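Protein induced by osmotic stress (PDB 5YWN) probably catalyses the NADP-dependent asymmetric reduction of ketones, including haloketones, as a member of the dihydroflavonol-4-reductase branch of the NAD(P)-dependent epimerase/dehydratase family. Local coordinates at residues L187-N191 against A244-A248; S262-N267 against F296-W302; A63-K69 against S109-A114. The protein carries 1 engineered substitution. All blocks are in the same frame, centred on the assembly; numbering follows the deposited sequence.

Contact 1 of 3, residues L187-N191 against A244-A248; sequences LSTVN and AHLAA
Val190 and Ser188, alternate residues of strand 186-192, meet His245, Ala244 and Ala248 on one flank of helix 238-250 in the buried core of the Rossmann fold. The two segments run antiparallel, their axes 165° apart and 8.7 Å at closest approach, as expected for a helix packed against a parallel sheet whose strands run the other way. The helix leads into strand 258-261, the sheet neighbour of 186-192.

Apolar packing centres on Val190. Its CG2 methyl sits over the face of the His245 imidazole in a CH-pi contact, 4.0 Å from the ring centroid and only 9° off the normal, while CB approaches CE1 of that ring at 3.7 Å. With CG2 anti to the carbonyl carbon and CG1 anti to the backbone N, the two methyls spread apart: CG1 reaches Ala244 CB at 4.3 Å, and CG2 also touches Ala248 CB at 4.1 Å. With only methyl groups on Ala244 and Ala248 facing the strand, the helix can probably approach this closely.

The imidazole is held by hydrogen bonds at both nitrogens, NE2 to Thr123 OG1 and ND1 to Val241 O, which should fix its rotation beneath the methyl. It also lies close to the cofactor-binding residues Leu14 and Thr80.

Polar contact across the interface comes from Ser188. Its OG donates to Ala248 O at 2.9 Å, approaching from above the carbonyl plane, 44° out of it, and that oxygen accepts a second hydrogen bond, from Arg119 NH2.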
ATOM      1  N   LEU A 187      -4.356  -2.133  17.492  1.00 21.85           N
ATOM      2  CA  LEU A 187      -4.434  -2.145  16.071  1.00 22.98           C
ATOM      3  C   LEU A 187      -4.529  -0.755  15.520  1.00 21.37           C
ATOM      4  O   LEU A 187      -5.134   0.091  16.083  1.00 20.55           O
ATOM      5  CB  LEU A 187      -5.627  -2.948  15.581  1.00 22.77           C
ATOM      6  CG  LEU A 187      -6.003  -2.968  14.092  1.00 21.23           C
ATOM      7  CD1 LEU A 187      -4.924  -3.583  13.251  1.00 19.94           C
ATOM      8  CD2 LEU A 187      -7.325  -3.662  13.830  1.00 22.71           C
ATOM      9  N   SER A 188      -3.929  -0.580  14.388  1.00 20.14           N
ATOM     10  CA  SER A 188      -4.110   0.605  13.611  1.00 18.42           C
ATOM     11  C   SER A 188      -4.099   0.287  12.119  1.00 19.34           C
ATOM     12  O   SER A 188      -3.596  -0.701  11.743  1.00 18.37           O
ATOM     13  CB  SER A 188      -3.082   1.643  14.000  1.00 23.39           C
ATOM     14  OG  SER A 188      -1.807   1.248  13.696  1.00 25.16           O
ATOM     15  N   THR A 189      -4.700   1.137  11.302  1.00 20.87           N
ATOM     16  CA  THR A 189      -4.735   0.906   9.874  1.00 19.01           C
ATOM     17  C   THR A 189      -4.168   2.066   9.121  1.00 19.05           C
ATOM     18  O   THR A 189      -4.209   3.156   9.569  1.00 21.79           O
ATOM     19  CB  THR A 189      -6.150   0.570   9.292  1.00 22.85           C
ATOM     20  OG1 THR A 189      -6.961   1.732   9.214  1.00 22.61           O
ATOM     21  CG2 THR A 189      -6.848  -0.503  10.072  1.00 19.55           C
ATOM     22  N   VAL A 190      -3.658   1.777   7.949  1.00 20.02           N
ATOM     23  CA  VAL A 190      -3.248   2.773   6.996  1.00 17.66           C
ATOM     24  C   VAL A 190      -4.065   2.631   5.702  1.00 20.44           C
ATOM     25  O   VAL A 190      -4.125   1.597   5.133  1.00 21.00           O
ATOM     26  CB  VAL A 190      -1.745   2.739   6.775  1.00 20.17           C
ATOM     27  CG1 VAL A 190      -1.325   3.729   5.734  1.00 21.23           C
ATOM     28  CG2 VAL A 190      -1.016   2.956   8.066  1.00 17.78           C
ATOM     29  N   ASN A 191      -4.682   3.703   5.278  1.00 20.10           N
ATOM     30  CA  ASN A 191      -5.639   3.704   4.189  1.00 19.14           C
ATOM     31  C   ASN A 191      -5.183   4.632   3.033  1.00 21.70           C
ATOM     32  O   ASN A 191      -5.515   5.773   2.950  1.00 17.98           O
ATOM     33  CB  ASN A 191      -7.046   4.069   4.680  1.00 14.09           C
ATOM     34  CG  ASN A 191      -7.567   3.136   5.732  1.00 20.13           C
ATOM     35  OD1 ASN A 191      -7.019   3.010   6.753  1.00 20.67           O
ATOM     36  ND2 ASN A 191      -8.630   2.483   5.434  1.00 20.71           N
ATOM     37  N   ALA A 244       4.085   6.490   7.321  1.00 24.35           N
ATOM     38  CA  ALA A 244       2.821   6.311   8.001  1.00 22.86           C
ATOM     39  C   ALA A 244       2.713   4.979   8.730  1.00 20.85           C
ATOM     40  O   ALA A 244       2.211   4.924   9.795  1.00 19.52           O
ATOM     41  CB  ALA A 244       1.643   6.526   7.093  1.00 19.74           C
ATOM     42  N   HIS A 245       3.234   3.946   8.129  1.00 20.03           N
ATOM     43  CA  HIS A 245       3.285   2.667   8.793  1.00 23.63           C
ATOM     44  C   HIS A 245       4.157   2.744  10.058  1.00 20.92           C
ATOM     45  O   HIS A 245       3.782   2.270  11.057  1.00 24.83           O
ATOM     46  CB  HIS A 245       3.698   1.552   7.846  1.00 23.38           C
ATOM     47  CG  HIS A 245       2.600   1.048   6.964  1.00 24.08           C
ATOM     48  ND1 HIS A 245       2.122   1.752   5.897  1.00 23.20           N
ATOM     49  CD2 HIS A 245       1.864  -0.075   7.019  1.00 21.35           C
ATOM     50  CE1 HIS A 245       1.168   1.072   5.318  1.00 24.57           C
ATOM     51  NE2 HIS A 245       0.999  -0.046   5.974  1.00 20.55           N
ATOM     52  N   LEU A 246       5.279   3.425   9.974  1.00 22.68           N
ATOM     53  CA  LEU A 246       6.124   3.625  11.110  1.00 20.66           C
ATOM     54  C   LEU A 246       5.439   4.381  12.217  1.00 22.90           C
ATOM     55  O   LEU A 246       5.410   3.929  13.309  1.00 21.46           O
ATOM     56  CB  LEU A 246       7.371   4.357  10.724  1.00 20.81           C
ATOM     57  CG  LEU A 246       8.421   4.484  11.779  1.00 24.87           C
ATOM     58  CD1 LEU A 246       9.012   3.132  12.034  1.00 28.23           C
ATOM     59  CD2 LEU A 246       9.485   5.459  11.350  1.00 29.80           C
ATOM     60  N   ALA A 247       4.799   5.466  11.872  1.00 21.90           N
ATOM     61  CA  ALA A 247       4.019   6.233  12.797  1.00 25.07           C
ATOM     62  C   ALA A 247       2.932   5.346  13.397  1.00 23.86           C
ATOM     63  O   ALA A 247       2.665   5.412  14.545  1.00 24.46           O
ATOM     64  CB  ALA A 247       3.357   7.386  12.097  1.00 25.06           C
ATOM     65  N   ALA A 248       2.362   4.503  12.590  1.00 20.54           N
ATOM     66  CA  ALA A 248       1.221   3.714  12.961  1.00 24.34           C
ATOM     67  C   ALA A 248       1.495   2.771  14.113  1.00 25.20           C
ATOM     68  O   ALA A 248       0.609   2.445  14.806  1.00 22.69           O
ATOM     69  CB  ALA A 248       0.656   2.960  11.789  1.00 20.21           C
TER

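Contact 2 of 3, residues S262-N267 against F296-W302; sequences SNTRFN and FSAFKEW
Arg265 reaches from strand 265-267, which follows the edge strand 258-261 of the parallel Rossmann sheet, into three aromatic side chains, Phe296, Phe299 and Trp302, of the irregular loop before helix 305-311. The arginine CB lies over one face of the Phe296 ring, 3.9 Å from its centroid. Further out, CD makes a second CH-pi contact, 3.6 Å from the Phe299 centroid, and a bend at chi3 (-138°) turns a guanidinium face onto the rim of that ring, where Phe299 CD2 is 3.1 Å from Arg265 NE and the planes are 23° apart. The indole of Trp302 stands perpendicular to the guanidinium, its NE1 3.5 Å from Arg265 NH2 near the guanidinium plane. Ser262 OG rests 3.4 Å from Trp302 CE3. With an alanine here in place of Arg265 the CD and guanidinium contacts would go, and the Phe299 ring and the indole would probably be freer to shift.

Further out, Phe296 and Phe299 are the first and last residues of a type I beta turn, Asn267 N-caps helix 268-278, and Ser262 OG is hydrogen-bonded to Thr234 OG1. Arg265 NH1 bonds weakly to Leu135 O. One water accepts from Trp302 NE1 at 3.2 Å and, weakly, from Arg265 NH2.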
ATOM      1  N   SER A 262      -3.606  10.405   1.759  1.00 24.30           N
ATOM      2  CA  SER A 262      -3.985  11.033   0.522  1.00 25.05           C
ATOM      3  C   SER A 262      -3.401  12.443   0.371  1.00 24.48           C
ATOM      4  O   SER A 262      -3.461  13.210   1.261  1.00 22.50           O
ATOM      5  CB  SER A 262      -5.509  11.102   0.480  1.00 27.69           C
ATOM      6  OG  SER A 262      -5.927  11.513  -0.742  1.00 35.68           O
ATOM      7  N   ASN A 263      -2.850  12.744  -0.781  1.00 20.48           N
ATOM      8  CA  ASN A 263      -2.268  14.007  -1.026  1.00 20.52           C
ATOM      9  C   ASN A 263      -3.054  14.832  -2.050  1.00 24.24           C
ATOM     10  O   ASN A 263      -4.092  15.279  -1.746  1.00 30.40           O
ATOM     11  CB  ASN A 263      -0.788  13.903  -1.352  1.00 25.87           C
ATOM     12  CG  ASN A 263      -0.051  15.241  -1.228  1.00 28.44           C
ATOM     13  OD1 ASN A 263      -0.592  16.210  -0.821  1.00 24.91           O
ATOM     14  ND2 ASN A 263       1.171  15.242  -1.602  1.00 24.42           N
ATOM     15  N   THR A 264      -2.553  14.994  -3.243  1.00 23.51           N
ATOM     16  CA  THR A 264      -3.213  15.849  -4.212  1.00 23.05           C
ATOM     17  C   THR A 264      -3.789  15.091  -5.427  1.00 25.18           C
ATOM     18  O   THR A 264      -3.376  14.037  -5.750  1.00 21.33           O
ATOM     19  CB  THR A 264      -2.296  17.002  -4.673  1.00 27.16           C
ATOM     20  OG1 THR A 264      -1.112  16.477  -5.229  1.00 25.46           O
ATOM     21  CG2 THR A 264      -1.930  17.888  -3.537  1.00 25.21           C
ATOM     22  N   ARG A 265      -4.771  15.708  -6.046  1.00 22.64           N
ATOM     23  CA  ARG A 265      -5.359  15.313  -7.288  1.00 25.37           C
ATOM     24  C   ARG A 265      -4.477  15.529  -8.492  1.00 25.33           C
ATOM     25  O   ARG A 265      -3.777  16.470  -8.560  1.00 25.96           O
ATOM     26  CB  ARG A 265      -6.692  16.018  -7.503  1.00 24.92           C
ATOM     27  CG  ARG A 265      -7.815  15.081  -7.184  1.00 32.24           C
ATOM     28  CD  ARG A 265      -9.160  15.694  -7.150  1.00 29.22           C
ATOM     29  NE  ARG A 265      -9.911  15.212  -6.050  1.00 30.57           N
ATOM     30  CZ  ARG A 265     -10.481  14.039  -5.997  1.00 30.85           C
ATOM     31  NH1 ARG A 265     -10.377  13.187  -6.948  1.00 30.72           N
ATOM     32  NH2 ARG A 265     -11.174  13.747  -4.953  1.00 36.87           N
ATOM     33  N   PHE A 266      -4.588  14.607  -9.415  1.00 20.88           N
ATOM     34  CA  PHE A 266      -3.911  14.618 -10.666  1.00 25.73           C
ATOM     35  C   PHE A 266      -4.744  13.992 -11.773  1.00 27.40           C
ATOM     36  O   PHE A 266      -5.622  13.229 -11.535  1.00 22.00           O
ATOM     37  CB  PHE A 266      -2.619  13.841 -10.559  1.00 25.98           C
ATOM     38  CG  PHE A 266      -2.816  12.384 -10.432  1.00 25.46           C
ATOM     39  CD1 PHE A 266      -3.089  11.817  -9.238  1.00 25.06           C
ATOM     40  CD2 PHE A 266      -2.781  11.612 -11.532  1.00 28.01           C
ATOM     41  CE1 PHE A 266      -3.283  10.491  -9.120  1.00 25.12           C
ATOM     42  CE2 PHE A 266      -2.978  10.275 -11.446  1.00 23.94           C
ATOM     43  CZ  PHE A 266      -3.216   9.714 -10.242  1.00 28.10           C
ATOM     44  N   ASN A 267      -4.335  14.290 -12.984  1.00 26.07           N
ATOM     45  CA  ASN A 267      -4.721  13.564 -14.165  1.00 27.46           C
ATOM     46  C   ASN A 267      -3.559  13.301 -15.104  1.00 24.20           C
ATOM     47  O   ASN A 267      -2.472  13.615 -14.811  1.00 23.89           O
ATOM     48  CB  ASN A 267      -5.930  14.177 -14.864  1.00 26.98           C
ATOM     49  CG  ASN A 267      -5.646  15.513 -15.520  1.00 26.33           C
ATOM     50  OD1 ASN A 267      -4.552  15.839 -15.840  1.00 23.29           O
ATOM     51  ND2 ASN A 267      -6.678  16.257 -15.726  1.00 24.31           N
ATOM     52  N   PHE A 296      -8.308  21.439 -10.709  1.00 25.77           N
ATOM     53  CA  PHE A 296      -8.942  20.718  -9.611  1.00 25.67           C
ATOM     54  C   PHE A 296      -9.606  21.550  -8.520  1.00 23.57           C
ATOM     55  O   PHE A 296      -9.917  21.053  -7.484  1.00 22.59           O
ATOM     56  CB  PHE A 296      -8.010  19.671  -9.000  1.00 23.20           C
ATOM     57  CG  PHE A 296      -7.383  18.789  -9.991  1.00 26.60           C
ATOM     58  CD1 PHE A 296      -8.115  17.867 -10.660  1.00 27.10           C
ATOM     59  CD2 PHE A 296      -6.064  18.890 -10.264  1.00 25.21           C
ATOM     60  CE1 PHE A 296      -7.547  17.055 -11.580  1.00 26.81           C
ATOM     61  CE2 PHE A 296      -5.491  18.087 -11.173  1.00 25.69           C
ATOM     62  CZ  PHE A 296      -6.235  17.180 -11.845  1.00 27.54           C
ATOM     63  N   SER A 297      -9.797  22.812  -8.788  1.00 23.96           N
ATOM     64  CA  SER A 297     -10.305  23.747  -7.813  1.00 25.36           C
ATOM     65  C   SER A 297     -11.740  23.504  -7.341  1.00 24.04           C
ATOM     66  O   SER A 297     -12.102  23.940  -6.327  1.00 25.47           O
ATOM     67  CB  SER A 297     -10.060  25.193  -8.212  1.00 23.86           C
ATOM     68  OG  SER A 297     -10.730  25.542  -9.339  1.00 26.18           O
ATOM     69  N   ALA A 298     -12.519  22.807  -8.126  1.00 24.19           N
ATOM     70  CA  ALA A 298     -13.850  22.400  -7.734  1.00 27.06           C
ATOM     71  C   ALA A 298     -13.918  21.299  -6.675  1.00 26.42           C
ATOM     72  O   ALA A 298     -14.915  21.138  -6.071  1.00 24.99           O
ATOM     73  CB  ALA A 298     -14.709  22.067  -8.927  1.00 25.96           C
ATOM     74  N   PHE A 299     -12.842  20.548  -6.504  1.00 20.51           N
ATOM     75  CA  PHE A 299     -12.884  19.368  -5.681  1.00 23.94           C
ATOM     76  C   PHE A 299     -12.770  19.716  -4.207  1.00 24.99           C
ATOM     77  O   PHE A 299     -11.823  20.286  -3.790  1.00 23.76           O
ATOM     78  CB  PHE A 299     -11.793  18.359  -6.061  1.00 21.15           C
ATOM     79  CG  PHE A 299     -12.014  17.659  -7.351  1.00 24.82           C
ATOM     80  CD1 PHE A 299     -11.707  18.268  -8.548  1.00 24.07           C
ATOM     81  CD2 PHE A 299     -12.496  16.408  -7.378  1.00 21.05           C
ATOM     82  CE1 PHE A 299     -11.911  17.629  -9.737  1.00 24.30           C
ATOM     83  CE2 PHE A 299     -12.684  15.746  -8.554  1.00 25.76           C
ATOM     84  CZ  PHE A 299     -12.397  16.353  -9.744  1.00 28.70           C
ATOM     85  N   LYS A 300     -13.752  19.339  -3.439  1.00 25.45           N
ATOM     86  CA  LYS A 300     -13.683  19.558  -2.022  1.00 20.61           C
ATOM     87  C   LYS A 300     -12.493  18.796  -1.420  1.00 23.24           C
ATOM     88  O   LYS A 300     -12.263  17.729  -1.785  1.00 21.66           O
ATOM     89  CB  LYS A 300     -14.972  19.147  -1.368  1.00 25.03           C
ATOM     90  CG  LYS A 300     -16.139  20.016  -1.673  1.00 26.42           C
ATOM     91  CD  LYS A 300     -17.415  19.422  -1.158  1.00 30.02           C
ATOM     92  CE  LYS A 300     -18.577  20.322  -1.479  1.00 31.46           C
ATOM     93  NZ  LYS A 300     -19.783  19.809  -0.831  1.00 37.96           N
ATOM     94  N   GLU A 301     -11.741  19.407  -0.548  1.00 24.48           N
ATOM     95  CA  GLU A 301     -10.627  18.709   0.043  1.00 28.60           C
ATOM     96  C   GLU A 301     -11.103  17.619   0.974  1.00 23.99           C
ATOM     97  O   GLU A 301     -11.941  17.839   1.777  1.00 25.87           O
ATOM     98  CB  GLU A 301      -9.705  19.639   0.823  1.00 28.91           C
ATOM     99  CG  GLU A 301      -9.176  20.834   0.077  1.00 41.37           C
ATOM    100  CD  GLU A 301      -8.144  20.508  -0.993  1.00 43.59           C
ATOM    101  OE1 GLU A 301      -7.477  19.485  -0.914  1.00 49.66           O
ATOM    102  OE2 GLU A 301      -7.993  21.282  -1.900  1.00 46.21           O
ATOM    103  N   TRP A 302     -10.523  16.462   0.867  1.00 22.14           N
ATOM    104  CA  TRP A 302     -10.809  15.413   1.800  1.00 24.98           C
ATOM    105  C   TRP A 302     -10.339  15.752   3.240  1.00 28.07           C
ATOM    106  O   TRP A 302      -9.440  16.517   3.438  1.00 23.08           O
ATOM    107  CB  TRP A 302     -10.238  14.113   1.320  1.00 25.28           C
ATOM    108  CG  TRP A 302     -10.829  13.530   0.118  1.00 24.26           C
ATOM    109  CD1 TRP A 302     -11.917  13.959  -0.558  1.00 27.55           C
ATOM    110  CD2 TRP A 302     -10.372  12.386  -0.561  1.00 23.01           C
ATOM    111  NE1 TRP A 302     -12.161  13.156  -1.605  1.00 26.98           N
ATOM    112  CE2 TRP A 302     -11.206  12.180  -1.636  1.00 28.11           C
ATOM    113  CE3 TRP A 302      -9.325  11.516  -0.372  1.00 24.99           C
ATOM    114  CZ2 TRP A 302     -11.040  11.125  -2.485  1.00 24.51           C
ATOM    115  CZ3 TRP A 302      -9.157  10.503  -1.244  1.00 26.16           C
ATOM    116  CH2 TRP A 302      -9.987  10.315  -2.265  1.00 22.82           C
TER
HETATM  117  O   HOH W   1     -13.792  12.469  -4.290  1.00 24.72           O
HETATM  118  O   HOH W   2     -13.434  15.906  -3.676  1.00 25.16           O

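Contact 3 of 3, residues A63-K69 against S109-A114; sequences AFDEALK and SIKDVA
Asp65 turns its carboxylate across to Ser109, whose OG donates to OD1 at 2.6 Å, meeting that oxygen nearly end-on along its C-O bond. The aspartate is swung there by a first torsion that places CG anti to its carbonyl carbon (chi1 -78°). Tyr105 O, one turn back in the serine's own helix, is a second hydrogen-bond partner of Ser109 OG, so the hydroxyl has a single proton to share between two acceptors. The serine OG also accepts from a water at 2.7 Å that in turn accepts from Phe64 N. The same water lies in the plane of the Phe64 ring, at its edge.

Beside this polar corner Leu68 points toward helix 91-113. Its CB presses on Val113 CG2 at 3.6 Å, while CD1 reaches on to Ile110 CG1 at 4.0 Å, the two side chains passing at a slant. Helices 65-70 and 91-113 flank strand 74-79 in chain order within the alternating alpha/beta arrangement of the Rossmann fold, and both Leu68 and Ile110 reach Phe77 on that strand. The short helical segments cross at -49°, 9.4 Å apart at their closest.

In Val113, CG1 lies anti to the carbonyl carbon (chi1 -52°), which leaves CG2 between the backbone N and the carbonyl carbon, facing Leu68, whereas its CB meets Lys69 CG at 4.1 Å. Toward solvent, the carboxylates of Asp65 and Asp112 approach without touching; a water that donates to Asp65 OD2 and Asp112 OD2 probably eases their repulsion. Another water donates to both Leu68 O, at 2.8 Å, and Val113 O, linking the backbones of the two helices.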
ATOM      1  N   ALA A  63      -1.861 -20.227   9.311  1.00 24.61           N
ATOM      2  CA  ALA A  63      -0.859 -20.108   8.323  1.00 24.87           C
ATOM      3  C   ALA A  63       0.433 -19.463   8.831  1.00 27.44           C
ATOM      4  O   ALA A  63       1.456 -19.862   8.447  1.00 24.17           O
ATOM      5  CB  ALA A  63      -1.390 -19.316   7.176  1.00 26.62           C
ATOM      6  N   PHE A  64       0.323 -18.484   9.710  1.00 24.85           N
ATOM      7  CA  PHE A  64       1.452 -17.817  10.281  1.00 24.37           C
ATOM      8  C   PHE A  64       1.993 -18.410  11.599  1.00 27.17           C
ATOM      9  O   PHE A  64       2.917 -17.907  12.127  1.00 25.73           O
ATOM     10  CB  PHE A  64       1.173 -16.330  10.422  1.00 24.87           C
ATOM     11  CG  PHE A  64       1.274 -15.563   9.131  1.00 27.06           C
ATOM     12  CD1 PHE A  64       0.187 -15.379   8.344  1.00 28.17           C
ATOM     13  CD2 PHE A  64       2.466 -15.023   8.720  1.00 28.65           C
ATOM     14  CE1 PHE A  64       0.295 -14.707   7.145  1.00 29.05           C
ATOM     15  CE2 PHE A  64       2.573 -14.339   7.546  1.00 25.11           C
ATOM     16  CZ  PHE A  64       1.491 -14.192   6.755  1.00 26.79           C
ATOM     17  N   ASP A  65       1.396 -19.471  12.102  1.00 26.82           N
ATOM     18  CA  ASP A  65       1.746 -19.963  13.417  1.00 28.66           C
ATOM     19  C   ASP A  65       3.200 -20.362  13.517  1.00 27.63           C
ATOM     20  O   ASP A  65       3.853 -19.952  14.394  1.00 27.64           O
ATOM     21  CB  ASP A  65       0.923 -21.171  13.800  1.00 25.44           C
ATOM     22  CG  ASP A  65      -0.461 -20.829  14.236  1.00 34.19           C
ATOM     23  OD1 ASP A  65      -0.909 -19.739  14.030  1.00 34.27           O
ATOM     24  OD2 ASP A  65      -1.113 -21.687  14.789  1.00 39.18           O
ATOM     25  N   GLU A  66       3.668 -21.122  12.582  1.00 29.88           N
ATOM     26  CA  GLU A  66       5.021 -21.571  12.642  1.00 26.93           C
ATOM     27  C   GLU A  66       5.996 -20.421  12.539  1.00 30.45           C
ATOM     28  O   GLU A  66       6.896 -20.345  13.282  1.00 30.89           O
ATOM     29  CB  GLU A  66       5.276 -22.637  11.620  1.00 27.55           C
ATOM     30  CG  GLU A  66       4.875 -24.013  12.077  1.00 44.28           C
ATOM     31  CD  GLU A  66       5.704 -24.541  13.249  1.00 45.11           C
ATOM     32  OE1 GLU A  66       5.156 -25.027  14.236  1.00 48.91           O
ATOM     33  OE2 GLU A  66       6.912 -24.453  13.185  1.00 45.02           O
ATOM     34  N   ALA A  67       5.762 -19.510  11.624  1.00 27.84           N
ATOM     35  CA  ALA A  67       6.641 -18.396  11.422  1.00 25.49           C
ATOM     36  C   ALA A  67       6.721 -17.545  12.653  1.00 27.16           C
ATOM     37  O   ALA A  67       7.765 -17.167  13.043  1.00 30.55           O
ATOM     38  CB  ALA A  67       6.175 -17.583  10.253  1.00 27.43           C
ATOM     39  N   LEU A  68       5.599 -17.286  13.280  1.00 27.00           N
ATOM     40  CA  LEU A  68       5.591 -16.568  14.523  1.00 29.11           C
ATOM     41  C   LEU A  68       6.315 -17.306  15.650  1.00 28.04           C
ATOM     42  O   LEU A  68       7.083 -16.737  16.329  1.00 29.51           O
ATOM     43  CB  LEU A  68       4.189 -16.190  14.896  1.00 25.69           C
ATOM     44  CG  LEU A  68       3.607 -15.181  13.941  1.00 26.67           C
ATOM     45  CD1 LEU A  68       2.130 -15.048  14.082  1.00 27.95           C
ATOM     46  CD2 LEU A  68       4.319 -13.846  13.967  1.00 30.50           C
ATOM     47  N   LYS A  69       6.109 -18.593  15.772  1.00 28.18           N
ATOM     48  CA  LYS A  69       6.745 -19.367  16.812  1.00 30.06           C
ATOM     49  C   LYS A  69       8.244 -19.302  16.662  1.00 31.01           C
ATOM     50  O   LYS A  69       8.921 -19.268  17.600  1.00 32.35           O
ATOM     51  CB  LYS A  69       6.308 -20.822  16.781  1.00 32.04           C
ATOM     52  CG  LYS A  69       4.953 -21.144  17.354  1.00 33.30           C
ATOM     53  CD  LYS A  69       4.835 -22.628  17.636  1.00 37.66           C
ATOM     54  CE  LYS A  69       4.143 -23.377  16.552  1.00 43.85           C
ATOM     55  NZ  LYS A  69       4.835 -24.610  16.033  1.00 53.03           N
ATOM     56  N   SER A 109      -3.573 -15.985  14.650  1.00 24.13           N
ATOM     57  CA  SER A 109      -2.251 -16.571  14.848  1.00 26.40           C
ATOM     58  C   SER A 109      -1.445 -15.741  15.837  1.00 24.12           C
ATOM     59  O   SER A 109      -0.849 -16.278  16.690  1.00 26.54           O
ATOM     60  CB  SER A 109      -1.481 -16.713  13.548  1.00 23.50           C
ATOM     61  OG  SER A 109      -1.935 -17.731  12.748  1.00 28.19           O
ATOM     62  N   ILE A 110      -1.498 -14.436  15.726  1.00 22.46           N
ATOM     63  CA  ILE A 110      -0.778 -13.547  16.612  1.00 22.93           C
ATOM     64  C   ILE A 110      -1.266 -13.739  18.046  1.00 25.65           C
ATOM     65  O   ILE A 110      -0.495 -13.893  18.917  1.00 20.77           O
ATOM     66  CB  ILE A 110      -0.898 -12.072  16.177  1.00 18.56           C
ATOM     67  CG1 ILE A 110      -0.123 -11.823  14.904  1.00 20.95           C
ATOM     68  CG2 ILE A 110      -0.427 -11.133  17.244  1.00 22.83           C
ATOM     69  CD1 ILE A 110      -0.414 -10.547  14.199  1.00 19.10           C
ATOM     70  N   LYS A 111      -2.563 -13.783  18.235  1.00 23.86           N
ATOM     71  CA  LYS A 111      -3.105 -14.023  19.536  1.00 23.04           C
ATOM     72  C   LYS A 111      -2.756 -15.398  20.079  1.00 26.08           C
ATOM     73  O   LYS A 111      -2.480 -15.520  21.205  1.00 29.97           O
ATOM     74  CB  LYS A 111      -4.594 -13.789  19.566  1.00 30.78           C
ATOM     75  CG  LYS A 111      -5.214 -14.013  20.910  1.00 23.73           C
ATOM     76  CD  LYS A 111      -6.685 -13.788  20.907  1.00 31.33           C
ATOM     77  CE  LYS A 111      -7.223 -13.875  22.311  1.00 30.97           C
ATOM     78  NZ  LYS A 111      -8.568 -14.420  22.293  1.00 33.10           N
ATOM     79  N   ASP A 112      -2.815 -16.413  19.248  1.00 28.58           N
ATOM     80  CA  ASP A 112      -2.493 -17.740  19.665  1.00 28.61           C
ATOM     81  C   ASP A 112      -1.004 -17.946  20.062  1.00 25.20           C
ATOM     82  O   ASP A 112      -0.728 -18.549  21.020  1.00 25.60           O
ATOM     83  CB  ASP A 112      -2.831 -18.762  18.579  1.00 30.81           C
ATOM     84  CG  ASP A 112      -4.325 -18.923  18.303  1.00 34.08           C
ATOM     85  OD1 ASP A 112      -5.153 -18.422  19.016  1.00 34.39           O
ATOM     86  OD2 ASP A 112      -4.655 -19.558  17.318  1.00 35.93           O
ATOM     87  N   VAL A 113      -0.088 -17.487  19.245  1.00 25.11           N
ATOM     88  CA  VAL A 113       1.305 -17.800  19.382  1.00 25.27           C
ATOM     89  C   VAL A 113       2.282 -16.636  19.530  1.00 27.98           C
ATOM     90  O   VAL A 113       3.434 -16.841  19.597  1.00 28.22           O
ATOM     91  CB  VAL A 113       1.776 -18.726  18.262  1.00 28.34           C
ATOM     92  CG1 VAL A 113       0.878 -19.935  18.157  1.00 30.47           C
ATOM     93  CG2 VAL A 113       1.883 -17.995  16.954  1.00 24.81           C
ATOM     94  N   ALA A 114       1.782 -15.435  19.509  1.00 27.78           N
ATOM     95  CA  ALA A 114       2.618 -14.299  19.622  1.00 23.56           C
ATOM     96  C   ALA A 114       2.066 -13.260  20.554  1.00 21.18           C
ATOM     97  O   ALA A 114       1.807 -12.181  20.195  1.00 21.43           O
ATOM     98  CB  ALA A 114       2.894 -13.750  18.251  1.00 23.67           C
TER
HETATM   99  O   HOH W   3      -2.334 -17.321  10.085  1.00 23.37           O
HETATM  100  O   HOH W   4      -3.841 -19.691  14.669  1.00 30.97           O
HETATM  101  O   HOH W   5      -2.686 -21.999  17.227  1.00 38.07           O
HETATM  102  O   HOH W   6       6.113 -15.662  18.720  1.00 33.56           O

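In the fold
All three contacts belong to one chain but sit at different depths. Contact 1 is core: every touching residue is buried and the contact's centre lies about 11 Å from that of the chain. Contacts 2 and 3 are partly buried, farther out and on opposite sides of the chain's centre, about 41 Å apart between contact centres. Contacts 1 and 3 both belong to the Rossmann portion, one joining helix to strand and the other helix to helix, whereas contact 2 ties a short strand to an irregular loop. Chemistry follows place: methyl-on-imidazole packing and a direct serine-to-carbonyl bond inside, arginine among aromatic rings at 262-267/296-302, and a serine-carboxylate bond with bridging waters at 63-69/109-114.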